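Local coordinates for protein PrgB (Enterococcus faecalis, PDB 6EVU) that promotes cell aggregation, biofilm formation and conjugation through DNA binding and compaction, the chain here being its adhesin domain, at residues H15-S20 / F223-G228; K42-K47 / T113-N118; K128-Y133 / K176-S181. One frame throughout, in Å; residues are numbered along the deposited sequence.

Interaction 1 (H15-S20 / F223-G228)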
# COMPACT_ATOMS: atom_id res chain seq x y z
N HIS A 15 -14.79 -17.94 6.08
CA HIS A 15 -16.15 -17.43 6.02
C HIS A 15 -16.75 -17.27 7.42
O HIS A 15 -17.93 -17.57 7.64
CB HIS A 15 -17.02 -18.34 5.17
CG HIS A 15 -16.64 -18.35 3.72
ND1 HIS A 15 -16.28 -19.50 3.06
CD2 HIS A 15 -16.56 -17.34 2.82
CE1 HIS A 15 -15.99 -19.20 1.80
NE2 HIS A 15 -16.16 -17.90 1.63
N LYS A 16 -15.94 -16.83 8.38
CA LYS A 16 -16.42 -16.55 9.72
C LYS A 16 -15.92 -15.18 10.16
O LYS A 16 -14.99 -14.61 9.57
CB LYS A 16 -15.98 -17.64 10.73
CG LYS A 16 -16.31 -19.05 10.27
CD LYS A 16 -16.66 -19.99 11.40
CE LYS A 16 -16.79 -21.43 10.88
NZ LYS A 16 -17.24 -21.53 9.44
N ASN A 17 -16.57 -14.64 11.20
CA ASN A 17 -16.05 -13.47 11.88
C ASN A 17 -15.17 -13.93 13.04
O ASN A 17 -14.79 -15.10 13.12
CB ASN A 17 -17.20 -12.57 12.29
CG ASN A 17 -17.94 -12.04 11.09
OD1 ASN A 17 -17.32 -11.51 10.16
ND2 ASN A 17 -19.27 -12.22 11.08
N GLU A 18 -14.76 -13.02 13.91
CA GLU A 18 -13.82 -13.44 14.94
C GLU A 18 -14.48 -14.50 15.81
O GLU A 18 -15.67 -14.42 16.13
CB GLU A 18 -13.34 -12.25 15.78
CG GLU A 18 -12.12 -12.59 16.66
CD GLU A 18 -10.77 -12.24 16.00
OE1 GLU A 18 -10.47 -11.04 15.78
OE2 GLU A 18 -10.04 -13.21 15.65
N ASN A 19 -13.71 -15.56 16.10
CA ASN A 19 -14.21 -16.69 16.87
C ASN A 19 -14.52 -16.28 18.30
O ASN A 19 -15.20 -17.03 19.01
CB ASN A 19 -13.21 -17.87 16.84
CG ASN A 19 -11.88 -17.59 17.56
OD1 ASN A 19 -11.40 -16.44 17.65
ND2 ASN A 19 -11.26 -18.65 18.07
N SER A 20 -14.03 -15.12 18.71
CA SER A 20 -14.03 -14.73 20.09
C SER A 20 -14.47 -13.30 20.22
O SER A 20 -14.65 -12.57 19.24
CB SER A 20 -12.65 -14.87 20.76
OG SER A 20 -12.81 -14.84 22.18
N PHE A 223 0.85 -8.08 11.48
CA PHE A 223 -0.51 -7.83 11.03
C PHE A 223 -1.52 -8.26 12.10
O PHE A 223 -1.36 -9.30 12.75
CB PHE A 223 -0.76 -8.57 9.72
CG PHE A 223 -2.18 -8.43 9.19
CD1 PHE A 223 -3.23 -9.21 9.73
CD2 PHE A 223 -2.47 -7.58 8.16
CE1 PHE A 223 -4.52 -9.09 9.22
CE2 PHE A 223 -3.76 -7.46 7.66
CZ PHE A 223 -4.79 -8.22 8.20
N LYS A 224 -2.58 -7.48 12.25
CA LYS A 224 -3.65 -7.80 13.19
C LYS A 224 -5.00 -7.71 12.49
O LYS A 224 -5.26 -6.73 11.79
CB LYS A 224 -3.60 -6.85 14.40
CG LYS A 224 -2.44 -7.11 15.35
CD LYS A 224 -2.63 -8.47 16.06
CE LYS A 224 -1.83 -8.59 17.32
NZ LYS A 224 -2.20 -9.84 18.03
N TYR A 225 -5.86 -8.71 12.70
CA TYR A 225 -7.17 -8.80 12.05
C TYR A 225 -8.16 -7.83 12.69
O TYR A 225 -8.16 -7.63 13.91
CB TYR A 225 -7.72 -10.24 12.16
CG TYR A 225 -9.13 -10.45 11.63
CD1 TYR A 225 -9.42 -10.33 10.27
CD2 TYR A 225 -10.19 -10.76 12.49
CE1 TYR A 225 -10.70 -10.53 9.78
CE2 TYR A 225 -11.51 -10.95 12.00
CZ TYR A 225 -11.74 -10.83 10.63
OH TYR A 225 -12.99 -11.00 10.12
N ILE A 226 -9.01 -7.22 11.85
CA ILE A 226 -10.15 -6.44 12.34
C ILE A 226 -11.39 -7.29 12.20
O ILE A 226 -11.64 -7.85 11.13
CB ILE A 226 -10.32 -5.12 11.57
CG1 ILE A 226 -9.07 -4.24 11.66
CG2 ILE A 226 -11.60 -4.43 12.02
CD1 ILE A 226 -9.08 -3.05 10.67
N ASN A 227 -12.19 -7.37 13.28
CA ASN A 227 -13.36 -8.24 13.23
C ASN A 227 -14.34 -7.79 12.15
O ASN A 227 -14.66 -6.61 12.04
CB ASN A 227 -14.05 -8.29 14.58
CG ASN A 227 -15.07 -9.42 14.65
OD1 ASN A 227 -14.92 -10.44 13.99
ND2 ASN A 227 -16.08 -9.25 15.45
N GLY A 228 -14.80 -8.76 11.35
CA GLY A 228 -15.69 -8.52 10.24
C GLY A 228 -14.99 -8.14 8.96
O GLY A 228 -15.65 -8.02 7.92
O HOH W 1 -17.21 -11.93 16.24

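Interaction 2 (K42-K47 / T113-N118)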
# COMPACT_ATOMS: atom_id res chain seq x y z
N LYS A 42 6.27 18.44 1.48
CA LYS A 42 6.65 18.13 0.10
C LYS A 42 7.69 17.02 0.10
O LYS A 42 8.35 16.76 1.12
CB LYS A 42 7.24 19.34 -0.61
CG LYS A 42 8.60 19.74 -0.06
CD LYS A 42 9.26 20.76 -1.00
CE LYS A 42 10.51 21.36 -0.38
NZ LYS A 42 10.25 22.55 0.53
N ILE A 43 7.84 16.37 -1.05
CA ILE A 43 9.02 15.53 -1.28
C ILE A 43 10.21 16.44 -1.52
O ILE A 43 10.18 17.28 -2.43
CB ILE A 43 8.80 14.59 -2.48
CG1 ILE A 43 7.70 13.57 -2.15
CG2 ILE A 43 10.13 13.90 -2.83
CD1 ILE A 43 7.27 12.67 -3.38
N SER A 44 11.25 16.31 -0.69
CA SER A 44 12.48 17.09 -0.87
C SER A 44 13.49 16.42 -1.78
O SER A 44 14.28 17.13 -2.44
CB SER A 44 13.16 17.37 0.46
OG SER A 44 13.36 16.15 1.14
N SER A 45 13.49 15.08 -1.85
CA SER A 45 14.39 14.39 -2.77
C SER A 45 13.90 12.97 -2.97
O SER A 45 13.21 12.39 -2.12
CB SER A 45 15.83 14.37 -2.26
OG SER A 45 15.91 13.57 -1.10
N ILE A 46 14.31 12.41 -4.10
CA ILE A 46 14.11 11.00 -4.41
C ILE A 46 15.43 10.45 -4.89
O ILE A 46 15.97 10.95 -5.89
CB ILE A 46 13.05 10.80 -5.51
CG1 ILE A 46 11.73 11.47 -5.08
CG2 ILE A 46 12.86 9.31 -5.82
CD1 ILE A 46 10.60 11.41 -6.14
N LYS A 47 15.93 9.41 -4.22
CA LYS A 47 17.27 8.92 -4.50
C LYS A 47 17.23 7.43 -4.74
O LYS A 47 16.44 6.69 -4.11
CB LYS A 47 18.27 9.22 -3.36
CG LYS A 47 18.57 10.68 -3.18
CD LYS A 47 19.69 11.11 -4.12
CE LYS A 47 20.05 12.56 -3.90
NZ LYS A 47 18.97 13.49 -4.37
N THR A 113 12.10 11.22 0.41
CA THR A 113 12.15 11.99 1.65
C THR A 113 11.07 13.07 1.64
O THR A 113 10.95 13.83 0.69
CB THR A 113 13.53 12.62 1.80
OG1 THR A 113 14.52 11.58 1.85
CG2 THR A 113 13.60 13.45 3.07
N TYR A 114 10.29 13.13 2.71
CA TYR A 114 9.35 14.22 2.95
C TYR A 114 9.93 15.15 3.99
O TYR A 114 10.45 14.70 5.02
CB TYR A 114 8.00 13.70 3.45
CG TYR A 114 7.24 12.88 2.42
CD1 TYR A 114 6.38 13.52 1.55
CD2 TYR A 114 7.35 11.49 2.37
CE1 TYR A 114 5.69 12.82 0.59
CE2 TYR A 114 6.64 10.75 1.42
CZ TYR A 114 5.82 11.43 0.52
OH TYR A 114 5.07 10.77 -0.45
N THR A 115 9.81 16.47 3.75
CA THR A 115 10.08 17.44 4.80
C THR A 115 8.84 18.29 5.04
O THR A 115 7.83 18.17 4.34
CB THR A 115 11.26 18.35 4.44
OG1 THR A 115 10.97 18.97 3.18
CG2 THR A 115 12.51 17.53 4.28
N GLY A 116 8.92 19.13 6.06
CA GLY A 116 7.83 20.02 6.39
C GLY A 116 6.61 19.35 6.98
O GLY A 116 5.50 19.81 6.74
N LEU A 117 6.79 18.27 7.74
CA LEU A 117 5.67 17.58 8.37
C LEU A 117 5.36 18.12 9.76
O LEU A 117 6.20 18.71 10.43
CB LEU A 117 5.98 16.09 8.51
CG LEU A 117 6.41 15.37 7.25
CD1 LEU A 117 6.81 13.91 7.59
CD2 LEU A 117 5.31 15.44 6.24
N ASN A 118 4.15 17.82 10.23
CA ASN A 118 3.81 18.09 11.61
C ASN A 118 3.14 16.87 12.23
O ASN A 118 2.03 16.90 12.75
CB ASN A 118 2.96 19.36 11.70
CG ASN A 118 2.66 19.74 13.13
OD1 ASN A 118 3.54 19.67 13.98
ND2 ASN A 118 1.45 20.21 13.39
O HOH W 2 9.67 21.31 3.36
O HOH W 3 15.61 10.84 -0.55

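Interaction 3 (K128-Y133 / K176-S181)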
# COMPACT_ATOMS: atom_id res chain seq x y z
N LYS A 128 10.03 15.15 9.45
CA LYS A 128 10.59 14.61 8.21
C LYS A 128 10.38 13.10 8.25
O LYS A 128 10.34 12.51 9.34
CB LYS A 128 12.10 14.96 8.15
CG LYS A 128 12.97 14.19 7.13
CD LYS A 128 14.39 14.75 7.06
CE LYS A 128 15.49 13.66 7.12
NZ LYS A 128 16.82 14.20 6.68
N ALA A 129 10.27 12.49 7.07
CA ALA A 129 10.20 11.03 6.96
C ALA A 129 10.88 10.54 5.69
O ALA A 129 10.92 11.24 4.69
CB ALA A 129 8.73 10.56 7.00
N GLU A 130 11.44 9.34 5.76
CA GLU A 130 11.99 8.63 4.61
C GLU A 130 11.14 7.41 4.34
O GLU A 130 10.97 6.57 5.23
CB GLU A 130 13.43 8.19 4.88
CG GLU A 130 14.38 9.36 4.84
CD GLU A 130 15.80 9.01 5.27
OE1 GLU A 130 16.01 7.90 5.81
OE2 GLU A 130 16.72 9.86 5.09
N PHE A 131 10.54 7.34 3.14
CA PHE A 131 9.82 6.16 2.69
C PHE A 131 10.71 5.43 1.68
O PHE A 131 10.97 5.98 0.62
CB PHE A 131 8.52 6.61 2.01
CG PHE A 131 7.43 7.05 2.97
CD1 PHE A 131 7.64 8.03 3.94
CD2 PHE A 131 6.18 6.43 2.88
CE1 PHE A 131 6.59 8.39 4.83
CE2 PHE A 131 5.15 6.77 3.79
CZ PHE A 131 5.36 7.77 4.70
N VAL A 132 11.16 4.22 2.00
CA VAL A 132 12.04 3.45 1.13
C VAL A 132 11.25 2.34 0.49
O VAL A 132 10.69 1.46 1.17
CB VAL A 132 13.23 2.88 1.89
CG1 VAL A 132 14.11 2.03 0.94
CG2 VAL A 132 13.98 4.06 2.56
N TYR A 133 11.17 2.39 -0.84
CA TYR A 133 10.44 1.43 -1.67
C TYR A 133 11.43 0.51 -2.38
O TYR A 133 12.37 0.99 -2.98
CB TYR A 133 9.65 2.17 -2.74
CG TYR A 133 8.60 3.07 -2.15
CD1 TYR A 133 8.88 4.41 -1.81
CD2 TYR A 133 7.28 2.59 -2.01
CE1 TYR A 133 7.83 5.25 -1.31
CE2 TYR A 133 6.29 3.42 -1.49
CZ TYR A 133 6.59 4.71 -1.17
OH TYR A 133 5.67 5.59 -0.67
N LYS A 176 11.05 5.62 7.94
CA LYS A 176 11.73 6.19 9.08
C LYS A 176 11.13 7.55 9.36
O LYS A 176 10.97 8.35 8.44
CB LYS A 176 13.23 6.34 8.86
CG LYS A 176 13.98 5.06 8.77
CD LYS A 176 15.46 5.41 8.67
CE LYS A 176 16.29 4.19 8.35
NZ LYS A 176 17.75 4.55 8.21
N PHE A 177 10.80 7.80 10.63
CA PHE A 177 10.29 9.11 11.04
C PHE A 177 11.40 9.84 11.76
O PHE A 177 12.13 9.23 12.53
CB PHE A 177 9.11 8.97 11.99
CG PHE A 177 7.99 8.17 11.45
CD1 PHE A 177 7.22 8.63 10.40
CD2 PHE A 177 7.70 6.94 12.02
CE1 PHE A 177 6.15 7.88 9.94
CE2 PHE A 177 6.69 6.16 11.52
CZ PHE A 177 5.90 6.62 10.49
N PHE A 178 11.49 11.18 11.56
CA PHE A 178 12.54 11.96 12.20
C PHE A 178 11.97 13.14 12.96
O PHE A 178 11.04 13.82 12.49
CB PHE A 178 13.55 12.46 11.16
CG PHE A 178 14.27 11.36 10.43
CD1 PHE A 178 13.75 10.84 9.25
CD2 PHE A 178 15.44 10.84 10.93
CE1 PHE A 178 14.44 9.79 8.57
CE2 PHE A 178 16.11 9.82 10.31
CZ PHE A 178 15.61 9.30 9.09
N ASP A 179 12.54 13.37 14.14
CA ASP A 179 12.18 14.53 14.95
C ASP A 179 12.90 15.77 14.43
O ASP A 179 13.66 15.72 13.46
CB ASP A 179 12.42 14.24 16.43
CG ASP A 179 13.91 14.25 16.83
OD1 ASP A 179 14.76 14.86 16.17
OD2 ASP A 179 14.21 13.65 17.90
N ALA A 180 12.57 16.92 15.01
CA ALA A 180 13.07 18.21 14.52
C ALA A 180 14.58 18.28 14.55
O ALA A 180 15.19 18.94 13.70
CB ALA A 180 12.48 19.35 15.36
N SER A 181 15.19 17.61 15.52
CA SER A 181 16.64 17.58 15.65
C SER A 181 17.29 16.61 14.68
O SER A 181 18.52 16.49 14.68
CB SER A 181 17.02 17.19 17.07
OG SER A 181 16.95 15.76 17.17
O HOH W 4 18.32 6.89 6.67

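Interaction 1 (H15-S20 / F223-G228)
The amide oxygen OD1 of Asn227 takes the backbone N-H of Glu18 in a short hydrogen bond, N to OD1 2.6 Å, with the donor tilted 25° from the carbonyl plane. An asparagine suits this place because its short side chain offers that acceptor to Glu18 N and, through ND2, a donor to water 1, which itself donates to Glu18 O. Having CG anti to the backbone N (chi1 -168°) carries the Asn227 amide across to Glu18, where OD1 also lies 3.0 Å from Glu18 CB. Beside it, Asn17 OD1 rests 3.4 Å from CA of Gly228, whose positive phi glycine adopts readily. Glu18 bends at chi2 and brings OE1 to the edge of the Tyr225 ring, in its plane and 3.3 Å from CD2, where the aromatic hydrogens are slightly positive; the carboxylate stands almost perpendicular to the ring. Glu18 OE2 also has a long, weak ion pair with Lys314 NZ. Tyr225 OH bonds to Ser229 O and receives a weak bond from Gly228 N. This surface contact lays the loop following helix 4-13 against the turn after strand 221-225 and the end of that strand, an outer one of a three-stranded antiparallel sheet.

Interaction 2 (K42-K47 / T113-N118)
Ile43 lays its CG1 against the ring of Tyr114, 3.5 Å from CE1, with the two side chains crossing at a slant on the buried face of the strand pair. Both are large and apolar where they meet, while Tyr114 OH is satisfied by Ser150 O. On the other face the residues are small or hydrophilic. Water 3 joins Ser45 OG to Thr113 OG1, and water 2, reached by the long lysine chain, links Lys42 NZ to Thr115 OG1, 2.7 Å from the latter atom. Lys42 and Thr115 form a hydrogen-bonded pair, the bond from Thr115 N to Lys42 O being 3.0 Å. Thr113 O accepts Ser44 N at 2.9 Å and also meets Ile43 CA at 3.2 Å, while Thr113 N bonds straight to Ser45 O, 3.0 Å away. Ser44 and Ser45 thus both stand opposite Thr113. Ser44 OG, at chi1 53°, turns back over the partner strand, 3.3 Å from Thr113 CG2, and makes a weak bond to Thr113 O. Although only Ser44 N reaches Thr113 O, the buried Ser45 N having no partner in the model, the helix-like backbone of Ser44 (psi -28°) and the extended Ser45 are consistent with a classic beta bulge.

Interaction 3 (K128-Y133 / K176-S181)
Strands 128-133 and 176-179 run antiparallel, their axes 4.7 Å apart at closest approach and 164° between their directions. Glu130 and Lys176 form a regular hydrogen-bonded pair: Glu130 N to Lys176 O and Lys176 N to Glu130 O are both 2.9 Å. At Lys128 and Phe178 the pairing is uneven, with Phe178 N 2.8 Å from Lys128 O but only a weak return bond. These side chains share one face of the sheet, centred on the Phe178 ring. CG anti to the backbone N (chi1 164°) and a bend at chi3 bring Lys128 CE over one face of that ring in a CH-pi contact, 3.9 Å from CD1; its ammonium, further off, adds at most a weak cation-pi attraction. Glu130 approaches the ring edge instead, OE1 3.6 Å from CZ, its carboxylate turned 73° from the ring plane. The same OE1 accepts from water 4, which in turn accepts from Lys176 NZ, so the opposite charges meet through water. On the buried face the small Ala129 lets Phe177, whose ring also meets Phe32, pack with CD1 4.2 Å from Ala129 CB. Strand 124-137 also pairs with strand 110-115, and strand 169-179 with 184-185 and 280-287, placing the contact inside the large antiparallel sheet.

Overall arrangement
Interactions 2 and 3 are adjacent parts of one antiparallel sheet, their centres 8 Å apart. Strand 110-115 of interaction 2 pairs with strand 124-137 of interaction 3, Tyr114 N lying 2.8 Å from Ala129 O in a probable hydrogen bond, and the Tyr114 and Phe131 rings meet edge-to-face on the buried side. On the other face Thr113 OG1 packs on Glu130 CG, so the side chains on this face of the two contacts adjoin. Interaction 1 stands apart, its centre 36 Å from that of interaction 2 and 32 Å from that of interaction 3. In sequence it encloses both, closing the chain over about two hundred residues of this glucan-binding protein C family domain.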